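Local atomic coordinates of insecticidal Delta-Endotoxin Cry8Ea1 (Bacillus Thuringiensis, PDB entry 3EB7), a protein that kills larvae of the underground insect pest Holotrichia parallela, probably by forming pores in gut-cell membranes, as other three-domain Cry toxins do. Residues S46-F51 against L133-Q138; E53-L58 against R209-S214; K235-R240 against Q450-K455; R502-S507 against I580-L585. All coordinates share one frame; numbering follows the deposited sequence.

Contact 1 (S46-F51 against L133-Q138); sequences SQWEIF and LSVYAQ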
loop_
_atom_site.group_PDB
_atom_site.type_symbol
_atom_site.label_atom_id
_atom_site.label_comp_id
_atom_site.label_asym_id
_atom_site.label_seq_id
_atom_site.Cartn_x
_atom_site.Cartn_y
_atom_site.Cartn_z
ATOM N N SER A 46 -7.654 25.111 2.694
ATOM C CA SER A 46 -7.223 24.068 3.605
ATOM C C SER A 46 -7.107 22.751 2.892
ATOM O O SER A 46 -8.117 22.190 2.438
ATOM C CB SER A 46 -8.171 23.883 4.776
ATOM O OG SER A 46 -7.810 22.660 5.413
ATOM N N GLN A 47 -5.880 22.237 2.808
ATOM C CA GLN A 47 -5.684 20.893 2.239
ATOM C C GLN A 47 -6.242 19.817 3.199
ATOM O O GLN A 47 -6.680 18.773 2.771
ATOM C CB GLN A 47 -4.217 20.680 1.821
ATOM C CG GLN A 47 -3.938 19.463 0.938
ATOM C CD GLN A 47 -4.614 19.520 -0.433
ATOM O OE1 GLN A 47 -4.955 18.486 -0.994
ATOM N NE2 GLN A 47 -4.862 20.727 -0.944
ATOM N N TRP A 48 -6.294 20.113 4.495
ATOM C CA TRP A 48 -6.882 19.194 5.475
ATOM C C TRP A 48 -8.421 19.036 5.384
ATOM O O TRP A 48 -8.970 17.975 5.728
ATOM C CB TRP A 48 -6.465 19.594 6.896
ATOM C CG TRP A 48 -4.954 19.668 7.061
ATOM C CD1 TRP A 48 -4.162 20.743 6.850
ATOM C CD2 TRP A 48 -4.086 18.596 7.434
ATOM N NE1 TRP A 48 -2.839 20.427 7.092
ATOM C CE2 TRP A 48 -2.767 19.112 7.457
ATOM C CE3 TRP A 48 -4.299 17.257 7.786
ATOM C CZ2 TRP A 48 -1.661 18.327 7.805
ATOM C CZ3 TRP A 48 -3.220 16.487 8.131
ATOM C CH2 TRP A 48 -1.907 17.013 8.128
ATOM N N GLU A 49 -9.103 20.096 4.941
ATOM C CA GLU A 49 -10.552 20.045 4.702
ATOM C C GLU A 49 -10.842 19.037 3.597
ATOM O O GLU A 49 -11.794 18.317 3.687
ATOM C CB GLU A 49 -11.112 21.443 4.353
ATOM C CG GLU A 49 -12.456 21.447 3.618
ATOM C CD GLU A 49 -13.657 21.018 4.495
ATOM O OE1 GLU A 49 -13.477 20.685 5.682
ATOM O OE2 GLU A 49 -14.814 21.017 3.978
ATOM N N ILE A 50 -9.994 18.973 2.570
ATOM C CA ILE A 50 -10.080 17.917 1.550
ATOM C C ILE A 50 -10.029 16.457 2.087
ATOM O O ILE A 50 -10.770 15.595 1.595
ATOM C CB ILE A 50 -9.035 18.197 0.432
ATOM C CG1 ILE A 50 -9.382 19.536 -0.241
ATOM C CG2 ILE A 50 -8.955 17.035 -0.613
ATOM C CD1 ILE A 50 -8.278 20.097 -1.124
ATOM N N PHE A 51 -9.172 16.187 3.066
ATOM C CA PHE A 51 -9.123 14.896 3.772
ATOM C C PHE A 51 -10.433 14.566 4.503
ATOM O O PHE A 51 -10.873 13.400 4.542
ATOM C CB PHE A 51 -7.924 14.836 4.761
ATOM C CG PHE A 51 -6.575 14.702 4.086
ATOM C CD1 PHE A 51 -5.587 15.656 4.273
ATOM C CD2 PHE A 51 -6.286 13.593 3.275
ATOM C CE1 PHE A 51 -4.324 15.537 3.643
ATOM C CE2 PHE A 51 -5.025 13.445 2.651
ATOM C CZ PHE A 51 -4.058 14.426 2.827
ATOM N N LEU A 133 -10.284 10.120 10.030
ATOM C CA LEU A 133 -9.156 9.159 9.981
ATOM C C LEU A 133 -8.031 9.554 9.035
ATOM O O LEU A 133 -6.857 9.456 9.408
ATOM C CB LEU A 133 -9.643 7.783 9.572
ATOM C CG LEU A 133 -9.166 6.515 10.284
ATOM C CD1 LEU A 133 -8.976 5.403 9.268
ATOM C CD2 LEU A 133 -7.961 6.683 11.203
ATOM N N SER A 134 -8.358 9.991 7.810
ATOM C CA SER A 134 -7.266 10.447 6.916
ATOM C C SER A 134 -6.523 11.720 7.433
ATOM O O SER A 134 -5.300 11.778 7.356
ATOM C CB SER A 134 -7.646 10.485 5.417
ATOM O OG SER A 134 -8.674 11.411 5.125
ATOM N N VAL A 135 -7.246 12.683 8.035
ATOM C CA VAL A 135 -6.594 13.770 8.785
ATOM C C VAL A 135 -5.678 13.173 9.872
ATOM O O VAL A 135 -4.484 13.493 9.974
ATOM C CB VAL A 135 -7.657 14.751 9.439
ATOM C CG1 VAL A 135 -7.012 15.675 10.497
ATOM C CG2 VAL A 135 -8.373 15.587 8.372
ATOM N N TYR A 136 -6.247 12.295 10.693
ATOM C CA TYR A 136 -5.494 11.693 11.791
ATOM C C TYR A 136 -4.207 11.014 11.313
ATOM O O TYR A 136 -3.143 11.278 11.861
ATOM C CB TYR A 136 -6.383 10.706 12.525
ATOM C CG TYR A 136 -5.703 10.029 13.690
ATOM C CD1 TYR A 136 -5.951 10.444 15.003
ATOM C CD2 TYR A 136 -4.806 8.957 13.479
ATOM C CE1 TYR A 136 -5.340 9.809 16.068
ATOM C CE2 TYR A 136 -4.170 8.327 14.542
ATOM C CZ TYR A 136 -4.459 8.736 15.834
ATOM O OH TYR A 136 -3.849 8.098 16.907
ATOM N N ALA A 137 -4.302 10.174 10.289
ATOM C CA ALA A 137 -3.118 9.505 9.679
ATOM C C ALA A 137 -2.014 10.458 9.172
ATOM O O ALA A 137 -0.805 10.238 9.408
ATOM C CB ALA A 137 -3.554 8.498 8.549
ATOM N N GLN A 138 -2.419 11.522 8.496
ATOM C CA GLN A 138 -1.468 12.487 8.001
ATOM C C GLN A 138 -0.852 13.323 9.122
ATOM O O GLN A 138 0.361 13.623 9.083
ATOM C CB GLN A 138 -2.103 13.355 6.896
ATOM C CG GLN A 138 -2.540 12.571 5.643
ATOM C CD GLN A 138 -1.388 11.784 4.977
ATOM O OE1 GLN A 138 -1.571 10.646 4.515
ATOM N NE2 GLN A 138 -0.210 12.377 4.948
#
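F51 and W48 of helix 47-59 meet V135 and Q138 at the start of helix 133-153, inside the helical bundle of the N-terminal domain. As in related Cry toxins, helix 133-153 probably is the central helix of this bundle. The two short axes run 130° apart. Q138 meets both aromatic rings. Its CG lies over one face of the F51 ring, 4.0 Å from the ring centroid, a CH-pi contact. The Q138 chain bends at chi2 (-58°), and the amide plane ends up nearly parallel to the ring. One carbon back, Q138 CB touches the six-membered ring of W48 at CZ3 (3.5 Å). V135 touches both aromatic residues, one with each branch. Its CG2 sits 3.7 Å from F51 CB, and its CG1 reaches W48 CE3 at 4.1 Å. The carbonyl of V135 lies at the indole edge, near its plane. S134 OG comes alongside F51 CB. L75 of helix 65-93 also packs on W48 and V135, and L13 of helix 2-20 packs on Q138. Helix 47-59 begins with an N-cap: E49 N donates to S46 OG at 2.9 Å, with an angle of 151° at the hydrogen.

Contact 2 (E53-L58 against R209-S214); sequences EQVEAL and REMTLS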
loop_
_atom_site.group_PDB
_atom_site.type_symbol
_atom_site.label_atom_id
_atom_site.label_comp_id
_atom_site.label_asym_id
_atom_site.label_seq_id
_atom_site.Cartn_x
_atom_site.Cartn_y
_atom_site.Cartn_z
ATOM N N GLU A 53 -13.511 15.939 3.729
ATOM C CA GLU A 53 -14.497 15.750 2.668
ATOM C C GLU A 53 -14.416 14.361 2.030
ATOM O O GLU A 53 -15.446 13.729 1.733
ATOM C CB GLU A 53 -14.370 16.852 1.609
ATOM C CG GLU A 53 -14.658 18.255 2.161
ATOM C CD GLU A 53 -14.581 19.365 1.086
ATOM O OE1 GLU A 53 -14.327 19.082 -0.103
ATOM O OE2 GLU A 53 -14.769 20.551 1.429
ATOM N N GLN A 54 -13.199 13.890 1.815
ATOM C CA GLN A 54 -12.983 12.529 1.312
ATOM C C GLN A 54 -13.726 11.461 2.132
ATOM O O GLN A 54 -14.556 10.741 1.621
ATOM C CB GLN A 54 -11.474 12.207 1.290
ATOM C CG GLN A 54 -11.195 10.799 0.871
ATOM C CD GLN A 54 -9.780 10.344 1.206
ATOM O OE1 GLN A 54 -9.238 9.467 0.525
ATOM N NE2 GLN A 54 -9.179 10.933 2.237
ATOM N N VAL A 55 -13.415 11.360 3.418
ATOM C CA VAL A 55 -13.930 10.249 4.207
ATOM C C VAL A 55 -15.425 10.470 4.478
ATOM O O VAL A 55 -16.173 9.526 4.504
ATOM C CB VAL A 55 -13.042 9.993 5.452
ATOM C CG1 VAL A 55 -13.433 8.686 6.183
ATOM C CG2 VAL A 55 -11.559 9.894 5.002
ATOM N N GLU A 56 -15.860 11.724 4.636
ATOM C CA GLU A 56 -17.300 12.041 4.732
ATOM C C GLU A 56 -18.076 11.558 3.505
ATOM O O GLU A 56 -19.166 10.995 3.634
ATOM C CB GLU A 56 -17.548 13.540 4.983
ATOM C CG GLU A 56 -17.122 14.074 6.389
ATOM C CD GLU A 56 -17.277 15.626 6.469
ATOM O OE1 GLU A 56 -18.158 16.139 7.215
ATOM O OE2 GLU A 56 -16.533 16.347 5.736
ATOM N N ALA A 57 -17.530 11.794 2.315
ATOM C CA ALA A 57 -18.112 11.243 1.083
ATOM C C ALA A 57 -18.108 9.676 1.047
ATOM O O ALA A 57 -19.048 9.086 0.578
ATOM C CB ALA A 57 -17.422 11.842 -0.174
ATOM N N LEU A 58 -17.056 9.027 1.540
ATOM C CA LEU A 58 -16.926 7.553 1.465
ATOM C C LEU A 58 -17.924 6.843 2.373
ATOM O O LEU A 58 -18.430 5.777 2.039
ATOM C CB LEU A 58 -15.500 7.105 1.850
ATOM C CG LEU A 58 -14.362 7.377 0.853
ATOM C CD1 LEU A 58 -13.046 6.898 1.425
ATOM C CD2 LEU A 58 -14.622 6.700 -0.468
ATOM N N ARG A 209 -10.178 0.587 -0.902
ATOM C CA ARG A 209 -9.063 1.090 -1.726
ATOM C C ARG A 209 -8.550 2.479 -1.247
ATOM O O ARG A 209 -7.348 2.677 -1.016
ATOM C CB ARG A 209 -9.432 1.121 -3.225
ATOM C CG ARG A 209 -8.343 1.827 -4.115
ATOM C CD ARG A 209 -8.766 2.021 -5.553
ATOM N NE ARG A 209 -9.786 3.062 -5.721
ATOM C CZ ARG A 209 -11.098 2.826 -5.874
ATOM N NH1 ARG A 209 -11.590 1.579 -5.889
ATOM N NH2 ARG A 209 -11.935 3.847 -6.037
ATOM N N GLU A 210 -9.451 3.435 -1.100
ATOM C CA GLU A 210 -9.033 4.791 -0.786
ATOM C C GLU A 210 -8.321 4.898 0.539
ATOM O O GLU A 210 -7.360 5.631 0.634
ATOM C CB GLU A 210 -10.219 5.762 -0.827
ATOM C CG GLU A 210 -10.683 6.061 -2.261
ATOM C CD GLU A 210 -11.555 7.340 -2.348
ATOM O OE1 GLU A 210 -11.491 8.225 -1.419
ATOM O OE2 GLU A 210 -12.282 7.449 -3.366
ATOM N N MET A 211 -8.803 4.177 1.550
ATOM C CA MET A 211 -8.202 4.241 2.887
ATOM C C MET A 211 -6.956 3.400 3.062
ATOM O O MET A 211 -6.153 3.671 3.932
ATOM C CB MET A 211 -9.233 3.913 3.988
ATOM C CG MET A 211 -10.456 4.851 3.984
ATOM S SD MET A 211 -10.002 6.613 4.059
ATOM C CE MET A 211 -9.844 6.769 5.841
ATOM N N THR A 212 -6.788 2.370 2.245
ATOM C CA THR A 212 -5.515 1.696 2.170
ATOM C C THR A 212 -4.471 2.709 1.697
ATOM O O THR A 212 -3.399 2.813 2.297
ATOM C CB THR A 212 -5.576 0.552 1.167
ATOM O OG1 THR A 212 -6.609 -0.362 1.560
ATOM C CG2 THR A 212 -4.204 -0.197 1.076
ATOM N N LEU A 213 -4.791 3.423 0.606
ATOM C CA LEU A 213 -3.947 4.477 0.054
ATOM C C LEU A 213 -3.717 5.648 1.010
ATOM O O LEU A 213 -2.598 6.097 1.144
ATOM C CB LEU A 213 -4.544 5.026 -1.266
ATOM C CG LEU A 213 -4.657 4.059 -2.416
ATOM C CD1 LEU A 213 -5.574 4.605 -3.455
ATOM C CD2 LEU A 213 -3.271 3.708 -2.978
ATOM N N SER A 214 -4.778 6.126 1.664
ATOM C CA SER A 214 -4.726 7.354 2.493
ATOM C C SER A 214 -4.373 7.166 3.968
ATOM O O SER A 214 -4.142 8.153 4.683
ATOM C CB SER A 214 -6.078 8.101 2.447
ATOM O OG SER A 214 -6.505 8.316 1.105
#
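E210 O is gripped twice by S214, while both side chains face Q54 on the antiparallel neighbour. S214 N donates to E210 O at 2.8 Å, and S214 OG donates to the same oxygen at 2.9 Å. The hydroxyl comes in tilted from the carbonyl plane, where the helix widens to a pi-type turn. The S214 OG lies beside its own backbone N (chi1 -52°), which turns it back to the helix. The extended Q54 chain brings its amide end between S214 and the E210 carboxylate. The Q54 and E210 chains pass one another head to tail, and their flat ends are 26° from coplanar. L58 covers the same carboxylate with both methyls: CD1 is 3.5 Å from E210 OE1, and CD2 is 3.7 Å from E210 CD. E3 also brings a carboxylate near E210, so one of the two acids may hold a proton. M211 bends at chi2 and chi3 and crosses V55 at about a right angle, M211 CE 3.7 Å from V55 CG2. M211 SD also touches L58 CD1 at 4.0 Å. The axes are 11.4 Å apart and 155° from parallel. Helix 2-20 packs on Q54 through A6 and V7, and helix 133-153 lies against V55, M211 and S214 in the same bundle.

Contact 3 (K235-R240 against Q450-K455); sequences KAQLTR and QIPVVK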
loop_
_atom_site.group_PDB
_atom_site.type_symbol
_atom_site.label_atom_id
_atom_site.label_comp_id
_atom_site.label_asym_id
_atom_site.label_seq_id
_atom_site.Cartn_x
_atom_site.Cartn_y
_atom_site.Cartn_z
ATOM N N LYS A 235 15.036 0.301 2.029
ATOM C CA LYS A 235 14.133 0.004 0.911
ATOM C C LYS A 235 12.872 -0.739 1.371
ATOM O O LYS A 235 12.905 -1.964 1.498
ATOM C CB LYS A 235 14.837 -0.839 -0.174
ATOM C CG LYS A 235 16.011 -0.189 -0.923
ATOM C CD LYS A 235 15.685 1.198 -1.553
ATOM C CE LYS A 235 14.609 1.124 -2.635
ATOM N NZ LYS A 235 15.157 1.360 -3.999
ATOM N N ALA A 236 11.773 -0.012 1.593
ATOM C CA ALA A 236 10.471 -0.628 1.934
ATOM C C ALA A 236 9.591 -0.972 0.699
ATOM O O ALA A 236 9.639 -0.299 -0.305
ATOM C CB ALA A 236 9.670 0.244 2.944
ATOM N N GLN A 237 8.783 -2.024 0.818
ATOM C CA GLN A 237 7.893 -2.464 -0.256
ATOM C C GLN A 237 6.483 -2.615 0.278
ATOM O O GLN A 237 6.275 -3.260 1.304
ATOM C CB GLN A 237 8.341 -3.842 -0.778
ATOM C CG GLN A 237 9.823 -3.947 -1.022
ATOM C CD GLN A 237 10.182 -5.090 -1.919
ATOM O OE1 GLN A 237 9.769 -5.137 -3.077
ATOM N NE2 GLN A 237 10.945 -6.030 -1.397
ATOM N N LEU A 238 5.503 -2.084 -0.449
ATOM C CA LEU A 238 4.078 -2.322 -0.127
ATOM C C LEU A 238 3.563 -3.363 -1.083
ATOM O O LEU A 238 3.469 -3.090 -2.272
ATOM C CB LEU A 238 3.255 -1.032 -0.259
ATOM C CG LEU A 238 3.721 0.175 0.553
ATOM C CD1 LEU A 238 2.844 1.395 0.277
ATOM C CD2 LEU A 238 3.677 -0.147 2.019
ATOM N N THR A 239 3.202 -4.546 -0.561
ATOM C CA THR A 239 2.857 -5.684 -1.413
ATOM C C THR A 239 1.384 -5.942 -1.576
ATOM O O THR A 239 0.998 -6.743 -2.418
ATOM C CB THR A 239 3.540 -7.012 -0.979
ATOM O OG1 THR A 239 3.107 -7.379 0.345
ATOM C CG2 THR A 239 5.107 -6.933 -1.119
ATOM N N ARG A 240 0.558 -5.276 -0.767
ATOM C CA ARG A 240 -0.910 -5.388 -0.900
ATOM C C ARG A 240 -1.393 -5.037 -2.302
ATOM O O ARG A 240 -0.836 -4.146 -2.967
ATOM C CB ARG A 240 -1.618 -4.496 0.126
ATOM C CG ARG A 240 -1.841 -3.023 -0.305
ATOM C CD ARG A 240 -0.584 -2.156 -0.349
ATOM N NE ARG A 240 -0.834 -0.786 -0.846
ATOM C CZ ARG A 240 -0.974 -0.454 -2.135
ATOM N NH1 ARG A 240 -0.911 -1.394 -3.093
ATOM N NH2 ARG A 240 -1.187 0.825 -2.480
ATOM N N GLN A 450 14.242 -4.522 2.729
ATOM C CA GLN A 450 13.072 -5.234 3.281
ATOM C C GLN A 450 12.459 -6.126 2.226
ATOM O O GLN A 450 12.200 -5.670 1.110
ATOM C CB GLN A 450 12.017 -4.261 3.818
ATOM C CG GLN A 450 12.493 -3.487 5.042
ATOM C CD GLN A 450 11.457 -2.501 5.539
ATOM O OE1 GLN A 450 10.343 -2.442 5.025
ATOM N NE2 GLN A 450 11.809 -1.738 6.546
ATOM N N ILE A 451 12.252 -7.400 2.575
ATOM C CA ILE A 451 11.741 -8.392 1.656
ATOM C C ILE A 451 10.635 -9.128 2.364
ATOM O O ILE A 451 10.907 -10.039 3.154
ATOM C CB ILE A 451 12.793 -9.464 1.243
ATOM C CG1 ILE A 451 14.167 -8.824 0.946
ATOM C CG2 ILE A 451 12.220 -10.374 0.101
ATOM C CD1 ILE A 451 14.380 -8.375 -0.507
ATOM N N PRO A 452 9.381 -8.741 2.075
ATOM C CA PRO A 452 8.200 -9.441 2.554
ATOM C C PRO A 452 8.252 -10.879 2.071
ATOM O O PRO A 452 8.517 -11.104 0.895
ATOM C CB PRO A 452 7.072 -8.692 1.843
ATOM C CG PRO A 452 7.619 -7.323 1.641
ATOM C CD PRO A 452 9.022 -7.569 1.242
ATOM N N VAL A 453 7.999 -11.854 2.938
ATOM C CA VAL A 453 8.143 -13.263 2.521
ATOM C C VAL A 453 7.072 -13.727 1.512
ATOM O O VAL A 453 7.223 -14.771 0.853
ATOM C CB VAL A 453 8.242 -14.237 3.727
ATOM C CG1 VAL A 453 9.530 -13.977 4.519
ATOM C CG2 VAL A 453 6.962 -14.121 4.630
ATOM N N VAL A 454 6.023 -12.922 1.371
ATOM C CA VAL A 454 4.968 -13.155 0.385
ATOM C C VAL A 454 5.525 -13.000 -1.058
ATOM O O VAL A 454 4.895 -13.428 -2.022
ATOM C CB VAL A 454 3.691 -12.308 0.714
ATOM C CG1 VAL A 454 3.879 -10.793 0.416
ATOM C CG2 VAL A 454 2.451 -12.884 0.041
ATOM N N LYS A 455 6.737 -12.478 -1.184
ATOM C CA LYS A 455 7.430 -12.384 -2.469
ATOM C C LYS A 455 8.262 -13.627 -2.808
ATOM O O LYS A 455 9.248 -13.537 -3.548
ATOM C CB LYS A 455 8.332 -11.130 -2.514
ATOM C CG LYS A 455 7.628 -9.815 -2.137
ATOM C CD LYS A 455 8.584 -8.680 -2.527
ATOM C CE LYS A 455 8.338 -8.209 -3.980
ATOM N NZ LYS A 455 9.517 -7.556 -4.603
HETATM O O HOH W 1 8.712 -3.714 3.484
#
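The Q237 amide is gripped by segment 450-455 at both its nitrogen and its oxygen. Its NE2 donates to Q450 O at 2.8 Å, nearly straight (167° at the hydrogen) and close to the amide plane. Its OE1 accepts from K455 NZ at 2.9 Å, with the ammonium tilted a little from the carbonyl plane. Above one face, near NE2, lie P452 CD (3.6 Å from Q237 NE2) and K455 CD (3.7 Å from it). Q237 OE1 is shared with the backbone N of D438, and K455 NZ makes a salt bridge to D438 as well as a hydrogen bond to N441. The hydrogen bonds at NE2 and OE1 fix the rotation of the amide. The second flat group is the Q450 amide. Its OE1 lies near A236 CB and accepts from a water at 2.6 Å. The same water takes the hydrogen of Q237 N at 3.2 Å and so links the Q237 backbone to the Q450 side chain. One direct backbone bond, Q450 N to K235 O at 3.1 Å, starts the pairing. Further on, T239 meets V454 tip to tip, with T239 OG1 3.5 Å from V454 CG1. With OG1 between the backbone N and carbonyl carbon (chi1 62°), T239 CG2 is left to pack on P452 CG and K455 CG. The contact ties the chain that follows the helical bundle to the C-terminal domain. Strand 448-452 runs parallel to strand 234-235 and pairs antiparallel with strand 578-588, while R240 turns to helix 198-220 and bridges to D217.

Contact 4 (R502-S507 against I580-L585); sequences RIRYCS and IDRIEL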
loop_
_atom_site.group_PDB
_atom_site.type_symbol
_atom_site.label_atom_id
_atom_site.label_comp_id
_atom_site.label_asym_id
_atom_site.label_seq_id
_atom_site.Cartn_x
_atom_site.Cartn_y
_atom_site.Cartn_z
ATOM N N ARG A 502 17.452 -9.960 10.006
ATOM C CA ARG A 502 16.460 -10.015 11.059
ATOM C C ARG A 502 15.097 -10.196 10.425
ATOM O O ARG A 502 14.853 -9.731 9.315
ATOM C CB ARG A 502 16.516 -8.802 11.989
ATOM C CG ARG A 502 16.571 -7.471 11.285
ATOM C CD ARG A 502 16.347 -6.364 12.271
ATOM N NE ARG A 502 16.009 -5.185 11.525
ATOM C CZ ARG A 502 16.499 -3.968 11.735
ATOM N NH1 ARG A 502 17.319 -3.752 12.745
ATOM N NH2 ARG A 502 16.118 -2.963 10.947
ATOM N N ILE A 503 14.226 -10.894 11.135
ATOM C CA ILE A 503 12.958 -11.311 10.595
ATOM C C ILE A 503 11.861 -10.724 11.451
ATOM O O ILE A 503 11.869 -10.901 12.651
ATOM C CB ILE A 503 12.844 -12.869 10.549
ATOM C CG1 ILE A 503 13.879 -13.476 9.592
ATOM C CG2 ILE A 503 11.471 -13.308 10.076
ATOM C CD1 ILE A 503 14.974 -14.153 10.286
ATOM N N ARG A 504 10.921 -10.015 10.834
ATOM C CA ARG A 504 9.780 -9.465 11.561
ATOM C C ARG A 504 8.687 -10.537 11.679
ATOM O O ARG A 504 8.273 -11.135 10.681
ATOM C CB ARG A 504 9.254 -8.195 10.870
ATOM C CG ARG A 504 8.296 -7.367 11.728
ATOM C CD ARG A 504 8.149 -5.904 11.173
ATOM N NE ARG A 504 7.200 -5.130 11.978
ATOM C CZ ARG A 504 6.147 -4.471 11.502
ATOM N NH1 ARG A 504 5.896 -4.441 10.187
ATOM N NH2 ARG A 504 5.340 -3.825 12.344
ATOM N N TYR A 505 8.245 -10.799 12.908
ATOM C CA TYR A 505 7.279 -11.867 13.140
ATOM C C TYR A 505 6.312 -11.558 14.271
ATOM O O TYR A 505 6.504 -10.646 15.027
ATOM C CB TYR A 505 7.986 -13.194 13.420
ATOM C CG TYR A 505 8.544 -13.280 14.834
ATOM C CD1 TYR A 505 9.809 -12.787 15.127
ATOM C CD2 TYR A 505 7.779 -13.830 15.885
ATOM C CE1 TYR A 505 10.330 -12.859 16.422
ATOM C CE2 TYR A 505 8.282 -13.894 17.180
ATOM C CZ TYR A 505 9.562 -13.415 17.436
ATOM O OH TYR A 505 10.074 -13.466 18.707
ATOM N N CYS A 506 5.259 -12.349 14.360
ATOM C CA CYS A 506 4.381 -12.334 15.497
ATOM C C CYS A 506 4.037 -13.812 15.768
ATOM O O CYS A 506 3.704 -14.556 14.817
ATOM C CB CYS A 506 3.137 -11.505 15.173
ATOM S SG CYS A 506 1.850 -11.567 16.453
ATOM N N SER A 507 4.134 -14.254 17.029
ATOM C CA SER A 507 3.675 -15.620 17.393
ATOM C C SER A 507 3.057 -15.701 18.772
ATOM O O SER A 507 3.359 -14.888 19.626
ATOM C CB SER A 507 4.805 -16.628 17.319
ATOM O OG SER A 507 5.836 -16.265 18.207
ATOM N N ILE A 580 5.012 -14.799 9.765
ATOM C CA ILE A 580 6.263 -14.186 9.286
ATOM C C ILE A 580 5.979 -13.051 8.284
ATOM O O ILE A 580 5.310 -13.250 7.284
ATOM C CB ILE A 580 7.238 -15.231 8.712
ATOM C CG1 ILE A 580 7.546 -16.284 9.789
ATOM C CG2 ILE A 580 8.534 -14.536 8.222
ATOM C CD1 ILE A 580 8.544 -17.314 9.305
ATOM N N ASP A 581 6.442 -11.857 8.607
ATOM C CA ASP A 581 6.150 -10.655 7.819
ATOM C C ASP A 581 7.205 -10.445 6.750
ATOM O O ASP A 581 6.914 -10.546 5.564
ATOM C CB ASP A 581 6.031 -9.409 8.714
ATOM C CG ASP A 581 6.092 -8.066 7.918
ATOM O OD1 ASP A 581 6.582 -7.078 8.485
ATOM O OD2 ASP A 581 5.650 -7.967 6.736
ATOM N N ARG A 582 8.425 -10.159 7.169
ATOM C CA ARG A 582 9.461 -9.808 6.229
ATOM C C ARG A 582 10.837 -10.168 6.753
ATOM O O ARG A 582 11.038 -10.322 7.958
ATOM C CB ARG A 582 9.403 -8.304 5.943
ATOM C CG ARG A 582 9.587 -7.394 7.175
ATOM C CD ARG A 582 9.623 -5.953 6.695
ATOM N NE ARG A 582 9.563 -4.928 7.743
ATOM C CZ ARG A 582 8.512 -4.136 7.963
ATOM N NH1 ARG A 582 8.546 -3.202 8.913
ATOM N NH2 ARG A 582 7.411 -4.287 7.246
ATOM N N ILE A 583 11.786 -10.274 5.841
ATOM C CA ILE A 583 13.194 -10.373 6.195
ATOM C C ILE A 583 13.804 -9.027 5.884
ATOM O O ILE A 583 13.479 -8.419 4.866
ATOM C CB ILE A 583 13.913 -11.379 5.313
ATOM C CG1 ILE A 583 13.356 -12.785 5.492
ATOM C CG2 ILE A 583 15.428 -11.343 5.559
ATOM C CD1 ILE A 583 13.552 -13.644 4.202
ATOM N N GLU A 584 14.678 -8.549 6.761
ATOM C CA GLU A 584 15.478 -7.362 6.459
ATOM C C GLU A 584 16.920 -7.819 6.446
ATOM O O GLU A 584 17.365 -8.554 7.337
ATOM C CB GLU A 584 15.247 -6.218 7.450
ATOM C CG GLU A 584 13.749 -5.933 7.690
ATOM C CD GLU A 584 13.500 -4.798 8.672
ATOM O OE1 GLU A 584 14.346 -4.552 9.542
ATOM O OE2 GLU A 584 12.450 -4.137 8.582
ATOM N N LEU A 585 17.608 -7.397 5.383
ATOM C CA LEU A 585 19.000 -7.671 5.137
ATOM C C LEU A 585 19.770 -6.400 5.426
ATOM O O LEU A 585 19.459 -5.330 4.892
ATOM C CB LEU A 585 19.205 -8.105 3.686
ATOM C CG LEU A 585 18.748 -9.544 3.436
ATOM C CD1 LEU A 585 18.387 -9.779 1.966
ATOM C CD2 LEU A 585 19.846 -10.509 3.901
#
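Two antiparallel strands of the C-terminal beta sandwich carry a salt-bridge network here. Its arginines R502 and R504 belong to the arginine-rich strand familiar from other Cry toxins. R502 and E584 form a hydrogen-bonded pair, with E584 N to R502 O at 2.8 Å. R502 is also side-on to the E584 carboxylate. Both R502 NE (2.7 Å) and R502 NH2 (2.8 Å) donate to E584 OE1, which lies in the guanidinium plane. E584 OE2 accepts from R582 NE at 3.1 Å and also from the hydroxyl of Y230. The two strands are out of step by one residue near R504. R504 N bonds to R582 O, and D581 N bonds to R504 O, so D581 and R582 together face R504 in a beta bulge. The bulge turns D581 toward the other strand. R504 NH1 reaches D581 OD1 at 3.2 Å from above the carboxylate plane. R504 also lays its CD over one face of the R582 guanidinium. The two arginine heads come close, but D581 OD1 lies near both and would offset their charge. On the other face of the sheet the contact is apolar. I503 CG2 touches I580 CG2 at 3.7 Å, and I503 lies beside I583, CG1 to CG1 at 4.2 Å. I564 of strand 559-567 packs on I580 and I583 from the opposing sheet. Strand 545-548 flanks segment 502-507, and strand 448-452 pairs along segment 580-585.

Contacts 1 and 2 lie in the N-terminal helical bundle, with centres about 10 Å apart. Both use helix 47-59: helix 133-153 packs on its first turns and helix 198-220 on the next. Along the chain their segments alternate. Contacts 3 and 4 come later in the chain and have centres about 11 Å apart. They share one sheet: I451 and V453 reach I583 and D581 through probable backbone hydrogen bonds. The centres of contacts 2 and 3 are about 24 Å apart, yet R240 touches T212 and L213. Contact 3 is thus one junction between the bundle, parts of which probably insert into the membrane as in related toxins, and the C-terminal sandwich of contact 4.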